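Local coordinates for protein TAF6 (Antonospora locustae, PDB 4ATG) that probably acts as a subunit of the general transcription factor TFIID, its HEAT-repeat C-terminal domain taking part in the formation of the TAF6-TAF9 complex, at residues T135-W140 against R170-E175; D148-A153 against E174-T179; Q47-L52 against A68-L73. One frame throughout, in Å; residues are numbered along the deposited sequence.

Contact 1. Residues T135-W140 against R170-E175; sequences TLKGVW and REHAEE
His172 meets two long side chains of segment 135-140, Lys137 at the far end of its ring and Trp140 at its CB, and nearly all of the contact is van der Waals packing. At the end of the ring the aliphatic part of Lys137 crosses the imidazole at about a right angle, with CD 3.6 Å from CE1 of His172. Lys137 leaves the helix with CG anti to the backbone N (chi1 -172°) and then bends at chi2 and chi3, which brings CD closest to the ring, with NZ beyond at 4.2 Å from His172 NE2. At the root of the same side chain the six-membered ring of Trp140 approaches, CZ3 standing 3.8 Å from CB of His172. Its neighbour CH2 comes 4.0 Å from the backbone N of Ala173, and the indole thus ends against the main chain of helix 162-179.

The two segments run nearly parallel, 14° apart, with axes 12.0 Å from each other, a gap wide enough to need these long side chains. Helix 147-160 intervenes in the chain, so this is the like-directed pairing of alternate helices expected in a HEAT-repeat stack. Leu154 of that helix and Val185 and Leu189 of helix 183-194 also touch Trp140, whose ring stacks with that of Tyr176.

No hydrogen bond crosses between the segments. His172 ND1 is hydrogen-bonded to Val168 O, one turn back in its own helix, which restrains the rotation of the ring. The Lys137 ammonium is too far for a direct bond, though its charge would probably disfavour protonation of the imidazole. With an alanine here, CB could remain against Trp140, but the loss of the ring would probably deprive the Lys137 methylenes of their neighbour and Val168 O of its side-chain partner.

Contact 2. Residues D148-A153 against E174-T179; sequences DSQYGA and EEYKRT
Tyr176 brings the hydroxyl end of its ring over the carboxamide of Gln150, and this pair makes up the whole contact between the segments. The phenol OH donates to Gln150 OE1 at 2.7 Å. It reaches that oxygen from above the carbonyl plane, 38° out of it, with a C=O...donor angle of 142°, a short bond that does not use a lone pair of the carbonyl. Seen from the tyrosine, OE1 sits at the ring edge near the ring plane, 3.6 Å from CE1, and the amide stands almost upright against the ring, the two planes 83° apart.

Both side chains need their full length to meet. Tyr176 projects with CG anti to the backbone N, while Gln150 is extended beyond CG. Each polar group has a second grip: Gln150 NE2 is hydrogen-bonded to Asp142 O, and Tyr176 OH also bonds to the backbone N of Lys182. With its oxygen and its nitrogen both engaged, the buried amide is fixed in orientation, and residues of two loops, Asp142 and Lys182, meet at the same spot. Val185 of helix 183-194 packs on both side chains.

Further interactions tie segment 174-179 to itself. Thr179 OG1 bonds to Glu175 O at 2.8 Å, and the backbone N of Thr179 reaches the same oxygen from the opposite face of its carbonyl plane, giving this acceptor two donors in the last turn of helix 162-179. Within the same stretch of helix, Lys177 NZ and Glu174 OE2 form a long, weak salt bridge of 3.3 Å.

Helices 147-160 and 162-179 are joined by a very short turn, and the contact bridges the start of one and the end of the other, across the far end of a helical hairpin of the kind from which HEAT-repeat domains are built.

Contact 3. Residues Q47-L52 against A68-L73; sequences QHISEL and ALYFSL
Ile49 is the first residue of segment 47-52 to meet the other helix, and its two branches go to different partners. CG2, anti to the backbone N, is laid over one face of the Tyr70 ring. It lies 3.5 Å above the ring plane, displaced toward the rim, and its CH-pi contact measures 3.9 Å to the ring centroid, 26° off the normal. The nearest ring atom is CZ, 3.6 Å from CG2, so the methyl covers the hydroxyl-bearing end of the ring. The two side chains point in opposite directions as they pass.

The other branch, CG1, is anti to the carbonyl carbon (chi1 -66°), and this carries CD1 toward Leu69. There CD1 packs 3.8 Å from Leu69 CB and 4.1 Å from Leu69 CD1, an oblique apolar contact. Leu69 in turn touches Ile20 of helix 7-20 and Ile29 and Leu32 of helix 25-34, so it continues the hydrophobic layer into the preceding helices. Cys66, one turn before Tyr70 in helix 60-75, also touches Ile49.

Ser50 follows at the edge of the same tyrosine ring, near its plane. Its OG is 2.7 Å from Tyr70 OH, but the serine has been modelled in two conformers and the detail of this approach is doubtful. In the conformer given, Ser50 OG also bonds to Ile46 O in the turn before, while Tyr70 OH bonds to Ser91 OG of helix 85-97. The buried phenol is therefore held at its oxygen as well as covered on one face.

The local axes are 11.0 Å apart and run at 158° to one another, the antiparallel hairpin of consecutive helices on which the HEAT-repeat fold rests.

Contacts 1 and 2 share helix 162-179 and touch each other, Trp140 NE1 lying 3.3 Å from Tyr176 CD1, with centres about 7 Å apart. Contact 3 belongs to another part of the same solenoid, on the opposite side of the chain's centre, with its own centre about 28 and 29 Å from theirs. Contacts 2 and 3 are buried, whereas contact 1 is only partly so and mixes a buried tryptophan with a partly exposed lysine and histidine. Chemistry differs accordingly: contact 2 relies on one buried hydrogen bond, contact 3 chiefly on an isoleucine packed over a tyrosine face and against a leucine. Contacts 2 and 3 join successive helices; contact 1 spans alternate ones.

Contact 1. Residues T135-W140 against R170-E175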
# COMPACT_ATOMS: atom_id res chain seq x y z
N THR A 135 -2.86 -5.15 -11.67
CA THR A 135 -2.17 -3.88 -11.50
C THR A 135 -0.65 -4.11 -11.48
O THR A 135 0.08 -3.48 -12.24
CB THR A 135 -2.66 -3.17 -10.24
OG1 THR A 135 -4.05 -2.89 -10.39
CG2 THR A 135 -1.90 -1.88 -9.94
N LEU A 136 -0.18 -5.02 -10.61
CA LEU A 136 1.25 -5.28 -10.46
C LEU A 136 1.93 -5.83 -11.70
O LEU A 136 2.99 -5.33 -12.09
CB LEU A 136 1.47 -6.22 -9.26
CG LEU A 136 1.05 -5.68 -7.89
CD1 LEU A 136 1.09 -6.79 -6.86
CD2 LEU A 136 1.92 -4.51 -7.46
N LYS A 137 1.35 -6.88 -12.31
CA LYS A 137 1.92 -7.48 -13.51
C LYS A 137 1.94 -6.42 -14.63
O LYS A 137 2.91 -6.37 -15.39
CB LYS A 137 1.10 -8.71 -13.95
CG LYS A 137 1.74 -9.50 -15.09
CD LYS A 137 0.72 -10.07 -16.07
CE LYS A 137 0.35 -9.11 -17.18
NZ LYS A 137 -0.47 -9.76 -18.23
N GLY A 138 0.91 -5.57 -14.67
CA GLY A 138 0.81 -4.50 -15.66
C GLY A 138 1.96 -3.52 -15.61
O GLY A 138 2.54 -3.20 -16.65
N VAL A 139 2.32 -3.05 -14.39
CA VAL A 139 3.39 -2.09 -14.11
C VAL A 139 4.75 -2.73 -14.36
O VAL A 139 5.57 -2.14 -15.06
CB VAL A 139 3.26 -1.49 -12.69
CG1 VAL A 139 4.47 -0.62 -12.33
CG2 VAL A 139 1.96 -0.68 -12.55
N TRP A 140 4.96 -3.96 -13.84
CA TRP A 140 6.22 -4.69 -14.03
C TRP A 140 6.53 -4.87 -15.53
O TRP A 140 7.66 -4.58 -15.97
CB TRP A 140 6.16 -6.06 -13.31
CG TRP A 140 7.33 -6.96 -13.58
CD1 TRP A 140 8.64 -6.59 -13.72
CD2 TRP A 140 7.30 -8.38 -13.76
NE1 TRP A 140 9.42 -7.69 -13.99
CE2 TRP A 140 8.62 -8.81 -14.03
CE3 TRP A 140 6.27 -9.35 -13.73
CZ2 TRP A 140 8.95 -10.15 -14.27
CZ3 TRP A 140 6.59 -10.68 -13.99
CH2 TRP A 140 7.92 -11.07 -14.24
N ARG A 170 7.39 -16.45 -12.97
CA ARG A 170 8.02 -17.49 -13.80
C ARG A 170 7.56 -17.42 -15.28
O ARG A 170 8.40 -17.50 -16.17
CB ARG A 170 7.78 -18.88 -13.20
CG ARG A 170 8.80 -19.93 -13.63
CD ARG A 170 8.76 -21.21 -12.80
NE ARG A 170 9.10 -21.00 -11.38
CZ ARG A 170 10.33 -20.86 -10.91
NH1 ARG A 170 11.37 -20.89 -11.73
NH2 ARG A 170 10.54 -20.67 -9.61
N GLU A 171 6.26 -17.21 -15.52
CA GLU A 171 5.66 -17.11 -16.86
C GLU A 171 6.16 -15.93 -17.69
O GLU A 171 6.22 -16.04 -18.90
CB GLU A 171 4.13 -17.04 -16.76
CG GLU A 171 3.44 -18.38 -16.94
CD GLU A 171 3.13 -18.72 -18.39
OE1 GLU A 171 2.13 -18.18 -18.92
OE2 GLU A 171 3.90 -19.51 -18.99
N HIS A 172 6.46 -14.78 -17.04
CA HIS A 172 6.85 -13.56 -17.75
C HIS A 172 8.31 -13.14 -17.64
O HIS A 172 8.70 -12.15 -18.25
CB HIS A 172 5.94 -12.40 -17.30
CG HIS A 172 4.49 -12.58 -17.64
ND1 HIS A 172 3.57 -12.98 -16.69
CD2 HIS A 172 3.85 -12.37 -18.82
CE1 HIS A 172 2.40 -13.00 -17.31
NE2 HIS A 172 2.52 -12.63 -18.59
N ALA A 173 9.11 -13.86 -16.83
CA ALA A 173 10.51 -13.53 -16.58
C ALA A 173 11.36 -13.37 -17.83
O ALA A 173 12.07 -12.37 -17.96
CB ALA A 173 11.15 -14.56 -15.66
N GLU A 174 11.29 -14.35 -18.75
CA GLU A 174 12.09 -14.30 -19.98
C GLU A 174 11.69 -13.12 -20.89
O GLU A 174 12.58 -12.45 -21.43
CB GLU A 174 12.13 -15.65 -20.70
CG GLU A 174 12.93 -16.72 -19.95
CD GLU A 174 14.29 -16.34 -19.39
OE1 GLU A 174 15.14 -15.82 -20.16
OE2 GLU A 174 14.51 -16.55 -18.18
N GLU A 175 10.38 -12.79 -20.99
CA GLU A 175 9.92 -11.64 -21.77
C GLU A 175 10.43 -10.34 -21.14
O GLU A 175 10.90 -9.47 -21.87
CB GLU A 175 8.39 -11.63 -21.92
CG GLU A 175 7.86 -10.46 -22.75
CD GLU A 175 6.37 -10.30 -22.92
OE1 GLU A 175 5.60 -11.09 -22.33
OE2 GLU A 175 5.96 -9.35 -23.63

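Contact 2. Residues D148-A153 against E174-T179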
# COMPACT_ATOMS: atom_id res chain seq x y z
N ASP A 148 12.29 1.99 -11.00
CA ASP A 148 11.83 1.94 -9.62
C ASP A 148 10.38 1.48 -9.50
O ASP A 148 10.06 0.72 -8.58
CB ASP A 148 12.05 3.30 -8.92
CG ASP A 148 13.50 3.64 -8.62
OD1 ASP A 148 14.38 2.76 -8.82
OD2 ASP A 148 13.76 4.76 -8.13
N SER A 149 9.52 1.88 -10.47
CA SER A 149 8.11 1.46 -10.49
C SER A 149 8.00 -0.05 -10.74
O SER A 149 7.27 -0.74 -10.03
CB SER A 149 7.32 2.22 -11.56
OG SER A 149 7.07 3.54 -11.13
N GLN A 150 8.74 -0.55 -11.75
CA GLN A 150 8.75 -1.97 -12.11
C GLN A 150 9.31 -2.81 -10.97
O GLN A 150 8.84 -3.92 -10.74
CB GLN A 150 9.59 -2.20 -13.37
CG GLN A 150 8.97 -1.59 -14.64
CD GLN A 150 9.93 -1.66 -15.80
OE1 GLN A 150 11.12 -1.98 -15.64
NE2 GLN A 150 9.45 -1.38 -17.00
N TYR A 151 10.32 -2.27 -10.25
CA TYR A 151 10.95 -2.93 -9.10
C TYR A 151 9.93 -3.08 -7.97
O TYR A 151 9.86 -4.14 -7.35
CB TYR A 151 12.18 -2.14 -8.63
CG TYR A 151 12.80 -2.69 -7.37
CD1 TYR A 151 13.68 -3.78 -7.42
CD2 TYR A 151 12.53 -2.13 -6.13
CE1 TYR A 151 14.25 -4.30 -6.26
CE2 TYR A 151 13.07 -2.66 -4.96
CZ TYR A 151 13.94 -3.73 -5.03
OH TYR A 151 14.53 -4.23 -3.90
N GLY A 152 9.21 -2.00 -7.67
CA GLY A 152 8.19 -2.06 -6.61
C GLY A 152 7.15 -3.10 -6.96
O GLY A 152 6.82 -3.96 -6.14
N ALA A 153 6.65 -3.06 -8.21
CA ALA A 153 5.63 -4.01 -8.70
C ALA A 153 6.11 -5.45 -8.59
O ALA A 153 5.38 -6.28 -8.03
CB ALA A 153 5.25 -3.68 -10.13
N GLU A 174 11.29 -14.35 -18.75
CA GLU A 174 12.09 -14.30 -19.98
C GLU A 174 11.69 -13.12 -20.89
O GLU A 174 12.58 -12.45 -21.43
CB GLU A 174 12.13 -15.65 -20.70
CG GLU A 174 12.93 -16.72 -19.95
CD GLU A 174 14.29 -16.34 -19.39
OE1 GLU A 174 15.14 -15.82 -20.16
OE2 GLU A 174 14.51 -16.55 -18.18
N GLU A 175 10.38 -12.79 -20.99
CA GLU A 175 9.92 -11.64 -21.77
C GLU A 175 10.43 -10.34 -21.14
O GLU A 175 10.90 -9.47 -21.87
CB GLU A 175 8.39 -11.63 -21.92
CG GLU A 175 7.86 -10.46 -22.75
CD GLU A 175 6.37 -10.30 -22.92
OE1 GLU A 175 5.60 -11.09 -22.33
OE2 GLU A 175 5.96 -9.35 -23.63
N TYR A 176 10.39 -10.23 -19.81
CA TYR A 176 10.89 -9.03 -19.14
C TYR A 176 12.38 -8.81 -19.47
O TYR A 176 12.77 -7.72 -19.90
CB TYR A 176 10.70 -9.08 -17.60
CG TYR A 176 11.22 -7.80 -17.00
CD1 TYR A 176 10.44 -6.64 -16.99
CD2 TYR A 176 12.56 -7.68 -16.62
CE1 TYR A 176 10.96 -5.43 -16.56
CE2 TYR A 176 13.10 -6.46 -16.23
CZ TYR A 176 12.30 -5.33 -16.24
OH TYR A 176 12.82 -4.12 -15.84
N LYS A 177 13.18 -9.86 -19.27
CA LYS A 177 14.62 -9.82 -19.50
C LYS A 177 14.97 -9.46 -20.93
O LYS A 177 15.87 -8.66 -21.14
CB LYS A 177 15.28 -11.14 -19.10
CG LYS A 177 15.27 -11.39 -17.58
CD LYS A 177 16.14 -12.60 -17.27
CE LYS A 177 15.70 -13.35 -16.05
NZ LYS A 177 16.27 -14.72 -16.03
N ARG A 178 14.22 -10.01 -21.91
CA ARG A 178 14.44 -9.79 -23.34
C ARG A 178 14.04 -8.39 -23.82
O ARG A 178 14.76 -7.80 -24.63
CB ARG A 178 13.69 -10.86 -24.15
CG ARG A 178 13.93 -10.81 -25.66
CD ARG A 178 13.16 -11.88 -26.41
NE ARG A 178 11.71 -11.80 -26.22
CZ ARG A 178 10.90 -10.98 -26.87
NH1 ARG A 178 11.38 -10.10 -27.74
NH2 ARG A 178 9.59 -11.00 -26.64
N THR A 179 12.88 -7.89 -23.35
CA THR A 179 12.30 -6.64 -23.84
C THR A 179 12.52 -5.37 -23.01
O THR A 179 12.43 -4.26 -23.56
CB THR A 179 10.83 -6.85 -24.16
OG1 THR A 179 10.11 -7.03 -22.95
CG2 THR A 179 10.59 -8.05 -25.05

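Contact 3. Residues Q47-L52 against A68-L73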
# COMPACT_ATOMS: atom_id res chain seq x y z
N GLN A 47 -9.84 8.81 3.22
CA GLN A 47 -9.88 9.88 2.20
C GLN A 47 -8.72 10.88 2.42
O GLN A 47 -8.03 11.22 1.46
CB GLN A 47 -11.25 10.61 2.23
CG GLN A 47 -11.47 11.59 1.09
CD GLN A 47 -12.40 12.72 1.47
OE1 GLN A 47 -13.18 12.66 2.44
NE2 GLN A 47 -12.35 13.79 0.70
N HIS A 48 -8.49 11.34 3.68
CA HIS A 48 -7.39 12.30 3.94
C HIS A 48 -6.04 11.69 3.67
O HIS A 48 -5.17 12.32 3.06
CB HIS A 48 -7.41 12.84 5.38
CG HIS A 48 -6.21 13.68 5.71
ND1 HIS A 48 -6.16 15.03 5.40
CD2 HIS A 48 -5.04 13.33 6.30
CE1 HIS A 48 -4.98 15.46 5.83
NE2 HIS A 48 -4.27 14.47 6.37
N ILE A 49 -5.82 10.48 4.22
CA ILE A 49 -4.52 9.81 4.09
C ILE A 49 -4.21 9.59 2.60
O ILE A 49 -3.09 9.86 2.19
CB ILE A 49 -4.43 8.50 4.94
CG1 ILE A 49 -4.49 8.82 6.45
CG2 ILE A 49 -3.14 7.73 4.62
CD1 ILE A 49 -5.00 7.55 7.35
N SER A 50 -5.21 9.12 1.78
CA SER A 50 -4.99 8.91 0.34
C SER A 50 -4.57 10.21 -0.33
O SER A 50 -3.64 10.20 -1.14
CB SER A 50 -6.26 8.40 -0.34
OG SER A 50 -6.56 7.10 0.12
N GLU A 51 -5.24 11.33 0.02
CA GLU A 51 -4.92 12.65 -0.55
C GLU A 51 -3.54 13.13 -0.11
O GLU A 51 -2.79 13.69 -0.90
CB GLU A 51 -5.99 13.69 -0.17
CG GLU A 51 -7.28 13.57 -0.97
CD GLU A 51 -8.47 14.39 -0.50
OE1 GLU A 51 -8.41 14.97 0.61
OE2 GLU A 51 -9.48 14.42 -1.23
N LEU A 52 -3.19 12.87 1.15
CA LEU A 52 -1.89 13.28 1.68
C LEU A 52 -0.77 12.50 0.98
O LEU A 52 0.24 13.12 0.62
CB LEU A 52 -1.86 13.07 3.21
CG LEU A 52 -0.59 13.51 3.96
CD1 LEU A 52 -0.27 15.01 3.74
CD2 LEU A 52 -0.71 13.19 5.45
N ALA A 68 1.57 3.17 7.76
CA ALA A 68 1.40 2.65 9.14
C ALA A 68 0.02 2.96 9.67
O ALA A 68 -0.54 2.12 10.36
CB ALA A 68 2.48 3.24 10.05
N LEU A 69 -0.56 4.15 9.32
CA LEU A 69 -1.93 4.49 9.76
C LEU A 69 -2.93 3.55 9.09
O LEU A 69 -3.90 3.13 9.73
CB LEU A 69 -2.26 5.95 9.44
CG LEU A 69 -1.49 7.00 10.30
CD1 LEU A 69 -1.75 8.40 9.74
CD2 LEU A 69 -1.98 6.97 11.73
N TYR A 70 -2.73 3.24 7.81
CA TYR A 70 -3.65 2.27 7.16
C TYR A 70 -3.60 0.93 7.89
O TYR A 70 -4.64 0.32 8.15
CB TYR A 70 -3.26 2.02 5.71
CG TYR A 70 -3.67 3.09 4.72
CD1 TYR A 70 -4.82 3.85 4.91
CD2 TYR A 70 -2.94 3.29 3.55
CE1 TYR A 70 -5.23 4.80 3.96
CE2 TYR A 70 -3.35 4.21 2.59
CZ TYR A 70 -4.48 4.98 2.81
OH TYR A 70 -4.84 5.91 1.87
N PHE A 71 -2.39 0.45 8.21
CA PHE A 71 -2.23 -0.84 8.88
C PHE A 71 -2.86 -0.80 10.26
O PHE A 71 -3.43 -1.80 10.70
CB PHE A 71 -0.72 -1.21 8.96
CG PHE A 71 -0.48 -2.65 9.39
CD1 PHE A 71 -1.17 -3.70 8.79
CD2 PHE A 71 0.42 -2.95 10.41
CE1 PHE A 71 -0.96 -5.03 9.20
CE2 PHE A 71 0.63 -4.27 10.81
CZ PHE A 71 -0.06 -5.30 10.21
N SER A 72 -2.78 0.35 10.97
CA SER A 72 -3.39 0.46 12.30
C SER A 72 -4.90 0.28 12.16
O SER A 72 -5.49 -0.45 12.94
CB SER A 72 -3.12 1.83 12.92
OG SER A 72 -1.80 1.94 13.43
N LEU A 73 -5.52 0.95 11.19
CA LEU A 73 -6.99 0.84 11.02
C LEU A 73 -7.38 -0.59 10.61
O LEU A 73 -8.35 -1.15 11.14
CB LEU A 73 -7.45 1.84 9.95
CG LEU A 73 -7.42 3.33 10.33
CD1 LEU A 73 -7.82 4.19 9.10
CD2 LEU A 73 -8.38 3.63 11.46